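Yeast glycogen phosphorylase (Saccharomyces cerevisiae, PDB 1YGP) is a carbohydrate phosphorylase of the GT-B clan that holds pyridoxal-5'-phosphate in a pocket lined by residues from distant parts of its chain. Local coordinates at residues L522-P527 with K700-I705; R577-I582 with D590-E595; K583-G588 with F692-N697; Q616-G621 with S651-K656. One frame throughout, in Å; residues are numbered along the deposited sequence.

Contact 1. Residues L522-P527 with K700-I705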
loop_
_atom_site.group_PDB
_atom_site.type_symbol
_atom_site.label_atom_id
_atom_site.label_comp_id
_atom_site.label_asym_id
_atom_site.label_seq_id
_atom_site.Cartn_x
_atom_site.Cartn_y
_atom_site.Cartn_z
ATOM N N LEU A 522 1.218 27.760 -18.392
ATOM C CA LEU A 522 0.340 28.597 -19.212
ATOM C C LEU A 522 -0.866 27.814 -19.726
ATOM O O LEU A 522 -2.019 28.199 -19.516
ATOM C CB LEU A 522 1.095 29.177 -20.411
ATOM C CG LEU A 522 0.386 29.998 -21.505
ATOM C CD1 LEU A 522 -0.304 31.187 -20.909
ATOM C CD2 LEU A 522 1.395 30.547 -22.486
ATOM N N LYS A 523 -0.669 26.671 -20.371
ATOM C CA LYS A 523 -1.812 25.985 -20.960
ATOM C C LYS A 523 -2.632 25.238 -19.930
ATOM O O LYS A 523 -3.858 25.244 -20.020
ATOM C CB LYS A 523 -1.352 25.014 -22.058
ATOM C CG LYS A 523 -2.548 24.469 -22.788
ATOM C CD LYS A 523 -2.111 23.634 -23.946
ATOM C CE LYS A 523 -3.342 23.014 -24.615
ATOM N NZ LYS A 523 -4.378 23.980 -24.952
ATOM N N GLN A 524 -2.021 24.592 -18.943
ATOM C CA GLN A 524 -2.797 23.910 -17.936
ATOM C C GLN A 524 -3.415 24.931 -16.999
ATOM O O GLN A 524 -4.640 24.992 -16.885
ATOM C CB GLN A 524 -1.920 22.977 -17.157
ATOM C CG GLN A 524 -2.731 22.032 -16.291
ATOM C CD GLN A 524 -1.981 20.742 -16.068
ATOM O OE1 GLN A 524 -1.969 20.160 -14.999
ATOM N NE2 GLN A 524 -1.327 20.183 -17.075
ATOM N N ALA A 525 -2.579 25.756 -16.366
ATOM C CA ALA A 525 -3.039 26.725 -15.394
ATOM C C ALA A 525 -3.914 27.824 -15.944
ATOM O O ALA A 525 -4.793 28.283 -15.218
ATOM C CB ALA A 525 -1.859 27.393 -14.702
ATOM N N ASN A 526 -3.736 28.252 -17.203
ATOM C CA ASN A 526 -4.517 29.358 -17.733
ATOM C C ASN A 526 -5.007 29.123 -19.159
ATOM O O ASN A 526 -4.647 29.851 -20.097
ATOM C CB ASN A 526 -3.667 30.617 -17.667
ATOM C CG ASN A 526 -4.451 31.929 -17.666
ATOM O OD1 ASN A 526 -5.644 32.017 -17.986
ATOM N ND2 ASN A 526 -3.802 33.030 -17.300
ATOM N N PRO A 527 -5.895 28.140 -19.391
ATOM C CA PRO A 527 -6.452 27.814 -20.697
ATOM C C PRO A 527 -7.086 28.992 -21.406
ATOM O O PRO A 527 -6.838 29.198 -22.590
ATOM C CB PRO A 527 -7.437 26.732 -20.411
ATOM C CG PRO A 527 -7.927 27.026 -19.004
ATOM C CD PRO A 527 -6.590 27.363 -18.363
ATOM N N LYS A 700 -2.840 24.292 -6.069
ATOM C CA LYS A 700 -3.286 25.557 -5.537
ATOM C C LYS A 700 -2.572 26.670 -6.300
ATOM O O LYS A 700 -3.205 27.624 -6.746
ATOM C CB LYS A 700 -2.969 25.585 -4.066
ATOM C CG LYS A 700 -3.787 24.534 -3.318
ATOM C CD LYS A 700 -4.442 25.187 -2.120
ATOM C CE LYS A 700 -5.141 24.169 -1.261
ATOM N NZ LYS A 700 -4.221 23.170 -0.745
ATOM N N ALA A 701 -1.277 26.523 -6.584
ATOM C CA ALA A 701 -0.515 27.510 -7.337
ATOM C C ALA A 701 -1.010 27.587 -8.777
ATOM O O ALA A 701 -0.915 28.656 -9.386
ATOM C CB ALA A 701 0.971 27.148 -7.352
ATOM N N GLU A 702 -1.575 26.524 -9.355
ATOM C CA GLU A 702 -2.116 26.625 -10.696
ATOM C C GLU A 702 -3.419 27.412 -10.667
ATOM O O GLU A 702 -3.806 27.917 -11.716
ATOM C CB GLU A 702 -2.383 25.255 -11.287
ATOM C CG GLU A 702 -1.170 24.516 -11.850
ATOM C CD GLU A 702 -1.451 23.054 -12.212
ATOM O OE1 GLU A 702 -2.451 22.756 -12.864
ATOM O OE2 GLU A 702 -0.675 22.188 -11.821
ATOM N N ILE A 703 -4.129 27.546 -9.529
ATOM C CA ILE A 703 -5.341 28.351 -9.474
ATOM C C ILE A 703 -4.963 29.783 -9.104
ATOM O O ILE A 703 -5.449 30.744 -9.710
ATOM C CB ILE A 703 -6.329 27.767 -8.428
ATOM C CG1 ILE A 703 -6.744 26.357 -8.830
ATOM C CG2 ILE A 703 -7.590 28.618 -8.345
ATOM C CD1 ILE A 703 -7.334 26.164 -10.263
ATOM N N ILE A 704 -4.047 29.921 -8.136
ATOM C CA ILE A 704 -3.596 31.202 -7.603
ATOM C C ILE A 704 -2.786 32.016 -8.592
ATOM O O ILE A 704 -3.144 33.176 -8.796
ATOM C CB ILE A 704 -2.772 30.962 -6.324
ATOM C CG1 ILE A 704 -3.706 30.447 -5.267
ATOM C CG2 ILE A 704 -2.072 32.230 -5.848
ATOM C CD1 ILE A 704 -3.025 30.120 -3.937
ATOM N N ILE A 705 -1.732 31.510 -9.239
ATOM C CA ILE A 705 -0.963 32.337 -10.153
ATOM C C ILE A 705 -1.742 32.986 -11.315
ATOM O O ILE A 705 -1.633 34.215 -11.410
ATOM C CB ILE A 705 0.224 31.457 -10.614
ATOM C CG1 ILE A 705 1.181 31.493 -9.440
ATOM C CG2 ILE A 705 0.886 31.910 -11.913
ATOM C CD1 ILE A 705 2.392 30.550 -9.413
#
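Ala525 and Glu702 bring their backbones within 4.8 Å, CA to CA, where the chain around Ala525, at the end region of helix 518-524, runs up against helix 698-704. Ala525, with only a methyl for a side chain, sits at this closest point: its CB rests 3.6 Å from the carbonyl O of Glu702 and 4.1 Å from Glu702 CB, so a methyl group packs directly on main chain. The chain here is tied back by Asn526 N, which bonds to Leu522 O at 2.9 Å. Glu702 carries most of the contact. Its CB leaves the helix toward 522-527, and with CG swung opposite its own carbonyl carbon (chi1 -80°) and the chain extended beyond, the carboxylate passes Ala525 and arrives beside Gln524. There OE1 lies 3.5 Å from the aliphatic CG of Gln524. The other oxygen, OE2, forms a salt bridge with Arg520, earlier in helix 518-524 and outside the two segments. Ala525 O is also engaged, as acceptor for Arg577 NH2 of helix 562-584, while the neighbouring Ala701 touches pyridoxal-5'-phosphate. The chemistry is thus divided: a methyl lies against the helix backbone beside Glu702 CB and CG, and one carboxylate runs on past it to lie along Gln524, its negative charge probably balanced by Arg520.

Contact 2. Residues R577-I582 with D590-E595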
loop_
_atom_site.group_PDB
_atom_site.type_symbol
_atom_site.label_atom_id
_atom_site.label_comp_id
_atom_site.label_asym_id
_atom_site.label_seq_id
_atom_site.Cartn_x
_atom_site.Cartn_y
_atom_site.Cartn_z
ATOM N N ARG A 577 -12.202 32.081 -10.308
ATOM C CA ARG A 577 -11.810 30.735 -9.898
ATOM C C ARG A 577 -11.186 30.770 -8.519
ATOM O O ARG A 577 -11.614 30.000 -7.659
ATOM C CB ARG A 577 -10.737 30.064 -10.735
ATOM C CG ARG A 577 -10.933 29.832 -12.213
ATOM C CD ARG A 577 -9.916 28.783 -12.677
ATOM N NE ARG A 577 -8.547 29.187 -12.414
ATOM C CZ ARG A 577 -7.540 28.858 -13.222
ATOM N NH1 ARG A 577 -7.732 28.131 -14.319
ATOM N NH2 ARG A 577 -6.317 29.298 -12.927
ATOM N N LEU A 578 -10.219 31.666 -8.268
ATOM C CA LEU A 578 -9.547 31.739 -6.988
ATOM C C LEU A 578 -10.554 32.025 -5.888
ATOM O O LEU A 578 -10.537 31.360 -4.848
ATOM C CB LEU A 578 -8.493 32.835 -7.006
ATOM C CG LEU A 578 -7.757 33.053 -5.684
ATOM C CD1 LEU A 578 -6.979 31.799 -5.338
ATOM C CD2 LEU A 578 -6.867 34.270 -5.783
ATOM N N VAL A 579 -11.474 32.965 -6.137
ATOM C CA VAL A 579 -12.515 33.323 -5.178
ATOM C C VAL A 579 -13.314 32.061 -4.853
ATOM O O VAL A 579 -13.469 31.727 -3.669
ATOM C CB VAL A 579 -13.404 34.460 -5.796
ATOM C CG1 VAL A 579 -14.573 34.813 -4.908
ATOM C CG2 VAL A 579 -12.592 35.750 -5.875
ATOM N N ASP A 580 -13.713 31.300 -5.877
ATOM C CA ASP A 580 -14.428 30.052 -5.682
ATOM C C ASP A 580 -13.643 29.111 -4.772
ATOM O O ASP A 580 -14.262 28.490 -3.893
ATOM C CB ASP A 580 -14.669 29.323 -7.007
ATOM C CG ASP A 580 -15.845 29.736 -7.890
ATOM O OD1 ASP A 580 -16.932 30.012 -7.376
ATOM O OD2 ASP A 580 -15.680 29.734 -9.112
ATOM N N LEU A 581 -12.299 29.044 -4.924
ATOM C CA LEU A 581 -11.450 28.168 -4.120
ATOM C C LEU A 581 -11.484 28.583 -2.661
ATOM O O LEU A 581 -11.701 27.753 -1.775
ATOM C CB LEU A 581 -9.985 28.205 -4.538
ATOM C CG LEU A 581 -9.147 26.905 -4.628
ATOM C CD1 LEU A 581 -7.684 27.289 -4.711
ATOM C CD2 LEU A 581 -9.287 26.021 -3.404
ATOM N N ILE A 582 -11.329 29.879 -2.392
ATOM C CA ILE A 582 -11.295 30.401 -1.031
ATOM C C ILE A 582 -12.622 30.173 -0.282
ATOM O O ILE A 582 -12.652 29.983 0.936
ATOM C CB ILE A 582 -10.933 31.908 -1.117
ATOM C CG1 ILE A 582 -9.623 32.126 -1.875
ATOM C CG2 ILE A 582 -10.767 32.441 0.298
ATOM C CD1 ILE A 582 -9.322 33.580 -2.259
ATOM N N ASP A 590 -17.993 32.975 1.607
ATOM C CA ASP A 590 -17.103 33.784 0.792
ATOM C C ASP A 590 -16.299 34.702 1.712
ATOM O O ASP A 590 -16.833 35.108 2.750
ATOM C CB ASP A 590 -17.891 34.656 -0.209
ATOM C CG ASP A 590 -18.209 34.058 -1.586
ATOM O OD1 ASP A 590 -17.302 33.588 -2.273
ATOM O OD2 ASP A 590 -19.369 34.091 -1.993
ATOM N N ILE A 591 -15.014 34.973 1.420
ATOM C CA ILE A 591 -14.254 35.955 2.188
ATOM C C ILE A 591 -14.224 37.191 1.302
ATOM O O ILE A 591 -14.597 38.292 1.709
ATOM C CB ILE A 591 -12.763 35.569 2.471
ATOM C CG1 ILE A 591 -12.629 34.183 3.086
ATOM C CG2 ILE A 591 -12.167 36.627 3.415
ATOM C CD1 ILE A 591 -13.364 33.964 4.422
ATOM N N ILE A 592 -13.775 37.020 0.054
ATOM C CA ILE A 592 -13.640 38.141 -0.867
ATOM C C ILE A 592 -15.017 38.538 -1.356
ATOM O O ILE A 592 -15.824 37.672 -1.715
ATOM C CB ILE A 592 -12.732 37.733 -2.046
ATOM C CG1 ILE A 592 -11.332 37.514 -1.499
ATOM C CG2 ILE A 592 -12.712 38.795 -3.140
ATOM C CD1 ILE A 592 -10.327 37.015 -2.543
ATOM N N ASN A 593 -15.260 39.849 -1.381
ATOM C CA ASN A 593 -16.531 40.414 -1.825
ATOM C C ASN A 593 -16.639 40.362 -3.349
ATOM O O ASN A 593 -16.025 41.164 -4.049
ATOM C CB ASN A 593 -16.593 41.843 -1.317
ATOM C CG ASN A 593 -17.875 42.606 -1.606
ATOM O OD1 ASN A 593 -18.503 43.098 -0.669
ATOM N ND2 ASN A 593 -18.300 42.842 -2.835
ATOM N N ARG A 594 -17.451 39.457 -3.888
ATOM C CA ARG A 594 -17.522 39.258 -5.332
ATOM C C ARG A 594 -17.983 40.446 -6.171
ATOM O O ARG A 594 -17.581 40.581 -7.328
ATOM C CB ARG A 594 -18.418 38.055 -5.626
ATOM C CG ARG A 594 -17.966 36.822 -4.841
ATOM C CD ARG A 594 -18.750 35.599 -5.242
ATOM N NE ARG A 594 -17.882 34.655 -5.920
ATOM C CZ ARG A 594 -17.852 33.352 -5.615
ATOM N NH1 ARG A 594 -18.622 32.832 -4.669
ATOM N NH2 ARG A 594 -17.003 32.558 -6.254
ATOM N N GLU A 595 -18.826 41.351 -5.669
ATOM C CA GLU A 595 -19.202 42.521 -6.460
ATOM C C GLU A 595 -17.996 43.447 -6.463
ATOM O O GLU A 595 -17.300 43.494 -5.449
#
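Asp580 OD1 and Arg594 NH2 stand 2.8 Å apart in a salt bridge whose hydrogen bond is weak, its N-H...O angle only 127°. The aspartate oxygen comes in at the edge of the guanidinium, near its plane, although the carboxylate itself is turned 66° from that plane. A second acid takes the other terminal nitrogen: Asp590 OD1 lies 2.8 Å from Arg594 NH1, within the same loop. One guanidinium therefore bridges two carboxylates, joining the helix to the loop that follows it, and its positive charge probably offsets the nearness of the two acids. Lys583, next after Ile582 on the helix, adds a long, weak ion pair to Asp590. A bend at chi3 (113°) lays the end of Arg594 over Val579, whose CG1 covers one face of the guanidinium, 3.5 Å from NE. The other Val579 methyl, CG2, looks inward to Ile592 CG2. Deeper still, Ile582 uses both branches: CD1 meets Ile592 CD1 at 3.6 Å, while CG2 meets Ile591 CG1 at 3.8 Å, Ile582 and Ile591 crossing at about a right angle. Phe602 of strand 601-606 continues this apolar layer beneath Val579 and Ile592. Here the principle of an oily interior with an ionic margin is seen on a small scale, in a helix and the loop folded back along it, packed on the parallel sheet of a Rossmann-like GT-B domain.

Contact 3. Residues K583-G588 with F692-N697. With PLP (pyridoxal-5'-phosphate), chain E.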
loop_
_atom_site.group_PDB
_atom_site.type_symbol
_atom_site.label_atom_id
_atom_site.label_comp_id
_atom_site.label_asym_id
_atom_site.label_seq_id
_atom_site.Cartn_x
_atom_site.Cartn_y
_atom_site.Cartn_z
ATOM N N LYS A 583 -13.731 30.200 -1.022
ATOM C CA LYS A 583 -15.069 29.951 -0.522
ATOM C C LYS A 583 -15.149 28.475 -0.182
ATOM O O LYS A 583 -15.503 28.113 0.940
ATOM C CB LYS A 583 -16.076 30.296 -1.604
ATOM C CG LYS A 583 -17.524 30.203 -1.200
ATOM C CD LYS A 583 -18.298 30.250 -2.477
ATOM C CE LYS A 583 -19.794 30.309 -2.258
ATOM N NZ LYS A 583 -20.484 30.583 -3.516
ATOM N N LYS A 584 -14.802 27.588 -1.123
ATOM C CA LYS A 584 -14.811 26.151 -0.905
ATOM C C LYS A 584 -14.016 25.837 0.359
ATOM O O LYS A 584 -14.569 25.329 1.337
ATOM C CB LYS A 584 -14.208 25.468 -2.133
ATOM C CG LYS A 584 -14.293 23.941 -2.130
ATOM C CD LYS A 584 -13.821 23.351 -3.465
ATOM C CE LYS A 584 -12.321 23.546 -3.749
ATOM N NZ LYS A 584 -11.990 23.253 -5.138
ATOM N N GLU A 585 -12.781 26.328 0.404
ATOM C CA GLU A 585 -11.889 26.159 1.536
ATOM C C GLU A 585 -12.438 26.837 2.790
ATOM O O GLU A 585 -11.976 26.548 3.890
ATOM C CB GLU A 585 -10.521 26.729 1.138
ATOM C CG GLU A 585 -9.304 26.345 2.001
ATOM C CD GLU A 585 -7.938 26.701 1.392
ATOM O OE1 GLU A 585 -7.537 26.024 0.437
ATOM O OE2 GLU A 585 -7.278 27.630 1.879
ATOM N N ASN A 586 -13.414 27.743 2.692
ATOM C CA ASN A 586 -14.035 28.356 3.863
ATOM C C ASN A 586 -15.440 27.880 4.157
ATOM O O ASN A 586 -16.313 28.614 4.638
ATOM C CB ASN A 586 -14.097 29.860 3.734
ATOM C CG ASN A 586 -13.222 30.373 4.838
ATOM O OD1 ASN A 586 -13.619 30.587 5.986
ATOM N ND2 ASN A 586 -11.951 30.522 4.473
ATOM N N ASP A 587 -15.650 26.605 3.803
ATOM C CA ASP A 587 -16.902 25.900 4.020
ATOM C C ASP A 587 -18.090 26.702 3.479
ATOM O O ASP A 587 -19.024 27.122 4.172
ATOM C CB ASP A 587 -17.061 25.623 5.531
ATOM N N GLY A 588 -17.966 27.032 2.202
ATOM C CA GLY A 588 -19.038 27.710 1.520
ATOM C C GLY A 588 -19.097 29.187 1.839
ATOM O O GLY A 588 -19.741 29.891 1.058
ATOM N N PHE A 692 -5.278 33.754 3.812
ATOM C CA PHE A 692 -4.098 32.898 3.831
ATOM C C PHE A 692 -4.503 31.554 3.235
ATOM O O PHE A 692 -5.444 30.961 3.755
ATOM C CB PHE A 692 -3.609 32.682 5.256
ATOM C CG PHE A 692 -2.343 31.832 5.347
ATOM C CD1 PHE A 692 -2.424 30.446 5.453
ATOM C CD2 PHE A 692 -1.091 32.446 5.344
ATOM C CE1 PHE A 692 -1.258 29.694 5.551
ATOM C CE2 PHE A 692 0.073 31.693 5.443
ATOM C CZ PHE A 692 -0.013 30.312 5.545
ATOM N N VAL A 693 -3.895 30.989 2.192
ATOM C CA VAL A 693 -4.279 29.681 1.691
ATOM C C VAL A 693 -3.450 28.554 2.304
ATOM O O VAL A 693 -2.212 28.482 2.193
ATOM C CB VAL A 693 -4.148 29.733 0.192
ATOM C CG1 VAL A 693 -4.326 28.356 -0.440
ATOM C CG2 VAL A 693 -5.219 30.709 -0.309
ATOM N N ALA A 694 -4.113 27.622 2.995
ATOM C CA ALA A 694 -3.399 26.502 3.580
ATOM C C ALA A 694 -2.996 25.459 2.556
ATOM O O ALA A 694 -3.628 25.276 1.513
ATOM C CB ALA A 694 -4.242 25.809 4.611
ATOM N N ASP A 695 -1.863 24.848 2.941
ATOM C CA ASP A 695 -1.207 23.711 2.291
ATOM C C ASP A 695 -1.098 23.899 0.791
ATOM O O ASP A 695 -1.516 23.110 -0.040
ATOM C CB ASP A 695 -1.998 22.454 2.670
ATOM C CG ASP A 695 -1.403 21.103 2.318
ATOM O OD1 ASP A 695 -0.330 20.770 2.812
ATOM O OD2 ASP A 695 -2.030 20.372 1.555
ATOM N N TYR A 696 -0.485 25.042 0.506
ATOM C CA TYR A 696 -0.183 25.512 -0.829
ATOM C C TYR A 696 0.754 24.509 -1.438
ATOM O O TYR A 696 1.853 24.274 -0.959
ATOM C CB TYR A 696 0.452 26.890 -0.707
ATOM C CG TYR A 696 1.163 27.443 -1.929
ATOM C CD1 TYR A 696 0.475 27.983 -3.015
ATOM C CD2 TYR A 696 2.553 27.413 -1.916
ATOM C CE1 TYR A 696 1.199 28.496 -4.088
ATOM C CE2 TYR A 696 3.276 27.922 -2.978
ATOM C CZ TYR A 696 2.602 28.465 -4.060
ATOM O OH TYR A 696 3.360 29.009 -5.089
ATOM N N ASN A 697 0.210 23.870 -2.437
ATOM C CA ASN A 697 0.917 22.892 -3.213
ATOM C C ASN A 697 0.855 23.336 -4.679
ATOM O O ASN A 697 0.432 24.465 -4.963
ATOM C CB ASN A 697 0.255 21.555 -3.018
ATOM C CG ASN A 697 -1.211 21.534 -3.404
ATOM O OD1 ASN A 697 -1.651 22.057 -4.435
ATOM N ND2 ASN A 697 -2.015 20.938 -2.550
HETATM N N1 PLP E . 6.241 25.597 -4.845
HETATM C C2 PLP E . 5.243 25.515 -5.771
HETATM C C2A PLP E . 3.956 24.835 -5.379
HETATM C C3 PLP E . 5.429 26.024 -7.048
HETATM O O3 PLP E . 4.452 25.877 -8.000
HETATM C C4 PLP E . 6.626 26.638 -7.383
HETATM C C4A PLP E . 6.721 27.447 -8.519
HETATM C C5 PLP E . 7.632 26.700 -6.431
HETATM C C6 PLP E . 7.428 26.181 -5.174
HETATM C C5A PLP E . 8.953 27.457 -6.719
HETATM O O4P PLP E . 8.784 28.840 -6.373
HETATM P P PLP E . 9.847 29.678 -5.555
HETATM O O1P PLP E . 11.166 29.061 -5.822
HETATM O O2P PLP E . 9.808 31.089 -6.328
HETATM O O3P PLP E . 9.307 29.916 -4.191
#
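Glu585, which reaches across to Val693 and Ala694, lies near the C-terminal end of helix 562-584, and the residues round it show how a helix end can present a side chain. Lys583 comes first: its carbonyl O receives Asn586 N at 2.8 Å and Gly588 N at 3.0 Å, from opposite faces of the carbonyl plane. Lys584 follows, opening a type I turn and accepting Asp587 N at its own O. Next is Glu585 itself. With CG anti to the backbone N (chi1 -164°) and the chain extended, it points its carboxylate at the end region of strand 688-693. OE2 takes a weak hydrogen bond from Ala694 N (3.4 Å, 143°) and lies 3.8 Å from Val693 CG1, the side chains of Glu585 and Val693 crossing at about a right angle. Asn586 turns instead to Ile591 in the following loop. Asp587, at positive phi, and Gly588 complete the Schellman motif that ends the helix. Beyond Ala694 the second segment enters the pyridoxal-5'-phosphate pocket: Asn697 C is 3.5 Å from C2A of that ligand, and Tyr696 CE2 approaches the same methyl obliquely at 4.0 Å. Lys700 packs against Glu585 and gives its NZ to the carbonyl O of Asp695. Acid and lysine thus attend to complementary groups of the loop that leaves strand 688-693, N-H and C=O respectively; the long Glu585 bond is weak, so the carboxylate probably acts on this N-H largely through its charge.

Contact 4. Residues Q616-G621 with S651-K656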
loop_
_atom_site.group_PDB
_atom_site.type_symbol
_atom_site.label_atom_id
_atom_site.label_comp_id
_atom_site.label_asym_id
_atom_site.label_seq_id
_atom_site.Cartn_x
_atom_site.Cartn_y
_atom_site.Cartn_z
ATOM N N GLN A 616 7.020 39.401 6.637
ATOM C CA GLN A 616 6.723 40.362 7.683
ATOM C C GLN A 616 6.748 41.793 7.182
ATOM O O GLN A 616 5.957 42.598 7.680
ATOM C CB GLN A 616 7.690 40.235 8.876
ATOM C CG GLN A 616 9.148 40.633 8.755
ATOM C CD GLN A 616 10.026 39.652 8.019
ATOM O OE1 GLN A 616 9.554 38.795 7.285
ATOM N NE2 GLN A 616 11.332 39.732 8.174
ATOM N N LEU A 617 7.568 42.110 6.158
ATOM C CA LEU A 617 7.623 43.452 5.588
ATOM C C LEU A 617 6.252 43.662 4.950
ATOM O O LEU A 617 5.606 44.688 5.149
ATOM C CB LEU A 617 8.701 43.560 4.494
ATOM C CG LEU A 617 9.401 44.829 3.927
ATOM C CD1 LEU A 617 9.613 44.540 2.468
ATOM C CD2 LEU A 617 8.597 46.126 4.012
ATOM N N ASN A 618 5.758 42.662 4.232
ATOM C CA ASN A 618 4.476 42.743 3.554
ATOM C C ASN A 618 3.334 42.905 4.540
ATOM O O ASN A 618 2.455 43.751 4.325
ATOM C CB ASN A 618 4.296 41.489 2.737
ATOM C CG ASN A 618 3.023 41.414 1.921
ATOM O OD1 ASN A 618 2.212 42.330 1.866
ATOM N ND2 ASN A 618 2.777 40.306 1.249
ATOM N N VAL A 619 3.362 42.166 5.662
ATOM C CA VAL A 619 2.328 42.289 6.687
ATOM C C VAL A 619 2.418 43.678 7.342
ATOM O O VAL A 619 1.383 44.346 7.512
ATOM C CB VAL A 619 2.459 41.209 7.812
ATOM C CG1 VAL A 619 1.147 41.162 8.564
ATOM C CG2 VAL A 619 2.603 39.810 7.290
ATOM N N PHE A 620 3.618 44.183 7.677
ATOM C CA PHE A 620 3.754 45.506 8.277
ATOM C C PHE A 620 3.189 46.576 7.356
ATOM O O PHE A 620 2.570 47.548 7.804
ATOM C CB PHE A 620 5.220 45.811 8.588
ATOM C CG PHE A 620 5.810 44.897 9.648
ATOM C CD1 PHE A 620 5.008 44.199 10.550
ATOM C CD2 PHE A 620 7.191 44.710 9.689
ATOM C CE1 PHE A 620 5.587 43.317 11.472
ATOM C CE2 PHE A 620 7.764 43.828 10.609
ATOM C CZ PHE A 620 6.966 43.129 11.498
ATOM N N GLY A 621 3.337 46.365 6.059
ATOM C CA GLY A 621 2.725 47.231 5.087
ATOM C C GLY A 621 1.206 47.113 5.159
ATOM O O GLY A 621 0.554 48.158 5.039
ATOM N N SER A 651 -5.047 40.923 -0.111
ATOM C CA SER A 651 -3.726 40.337 -0.001
ATOM C C SER A 651 -3.861 38.820 0.218
ATOM O O SER A 651 -4.530 38.325 1.141
ATOM C CB SER A 651 -2.999 40.976 1.148
ATOM O OG SER A 651 -2.934 42.391 0.984
ATOM N N ILE A 652 -3.240 38.052 -0.667
ATOM C CA ILE A 652 -3.298 36.604 -0.655
ATOM C C ILE A 652 -1.944 36.094 -0.174
ATOM O O ILE A 652 -0.918 36.379 -0.802
ATOM C CB ILE A 652 -3.627 36.143 -2.098
ATOM C CG1 ILE A 652 -4.994 36.654 -2.560
ATOM C CG2 ILE A 652 -3.588 34.635 -2.136
ATOM C CD1 ILE A 652 -6.196 35.966 -1.877
ATOM N N PHE A 653 -1.866 35.395 0.951
ATOM C CA PHE A 653 -0.611 34.821 1.415
ATOM C C PHE A 653 -0.752 33.306 1.368
ATOM O O PHE A 653 -1.839 32.758 1.578
ATOM C CB PHE A 653 -0.301 35.228 2.852
ATOM C CG PHE A 653 0.075 36.687 3.053
ATOM C CD1 PHE A 653 -0.919 37.671 3.141
ATOM C CD2 PHE A 653 1.414 37.047 3.219
ATOM C CE1 PHE A 653 -0.576 39.004 3.402
ATOM C CE2 PHE A 653 1.740 38.385 3.481
ATOM C CZ PHE A 653 0.752 39.368 3.573
ATOM N N GLY A 654 0.327 32.598 1.089
ATOM C CA GLY A 654 0.324 31.153 1.091
ATOM C C GLY A 654 1.750 30.671 1.291
ATOM O O GLY A 654 2.685 31.380 0.884
ATOM N N GLY A 655 1.945 29.510 1.932
ATOM C CA GLY A 655 3.279 28.946 2.078
ATOM C C GLY A 655 3.414 28.199 3.386
ATOM O O GLY A 655 2.566 28.325 4.269
ATOM N N LYS A 656 4.461 27.394 3.531
ATOM C CA LYS A 656 4.643 26.601 4.739
ATOM C C LYS A 656 5.949 26.996 5.395
ATOM O O LYS A 656 6.894 27.394 4.700
ATOM C CB LYS A 656 4.751 25.118 4.461
ATOM C CG LYS A 656 3.560 24.472 3.811
ATOM C CD LYS A 656 3.957 23.056 3.503
ATOM C CE LYS A 656 2.845 22.390 2.744
ATOM N NZ LYS A 656 3.250 21.042 2.424
#
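Asn618 meets Phe653 inside a beta-alpha-beta crossover, in which helix 615-634 comes in sequence between strands 601-606 and 649-654, parallel neighbours in the sheet, and packs on that sheet. The asparagine side chain can be followed outward from the helix. CB points to the strand and comes 4.1 Å from Phe653 CE2. CG, anti to the backbone N (chi1 -178°), advances to 3.5 Å from Phe653 CZ. At the end the amide divides: OD1 lies 3.7 Å from CZ, while ND2 is nearer still, beside CE2 and CZ. Amide and ring are inclined by 28° and meet obliquely, the two side chains having come from opposite directions. The ring is not what satisfies the nitrogen, however; ND2 gives a hydrogen bond to Gln605 OE1 on the adjoining strand 601-606, and OD1 has a weak one with Tyr827 of helix 820-840. A buried polar group is therefore paid for by partners beside the aromatic neighbour, and the amide's rotation is probably set by them. Phe653 reaches this place with CG opposite its carbonyl carbon (chi1 -70°), which directs the ring to the helix. Ile671 of helix 662-678 touches both Phe653 and Val619, so a second helix joins the same apolar layer. Val619 completes the contact with a single methyl, CG2, set 4.2 Å from Phe653 CE2.

In the fold
All four contacts gather within one region of the fold, their centres about 11 to 21 Å apart. Contact 1 joins segments whose closest ends are 173 residues apart and encloses the other three along the chain. Contacts 2 and 3 both use helix 562-584 and interlock in sequence; contact 4 falls between the two halves of contact 3. Strands 649-654 and 688-693 are neighbours in the six-stranded parallel sheet, and a probable hydrogen bond from Val693 N to Phe653 O joins contacts 3 and 4, whereas strand 688-693 leads on into helix 698-704 of contact 1. Contacts 2 and 4 build the body of the domain, while the segments of contacts 1 and 3 hold Ala701, Tyr696 and Asn697 of the pyridoxal-5'-phosphate pocket.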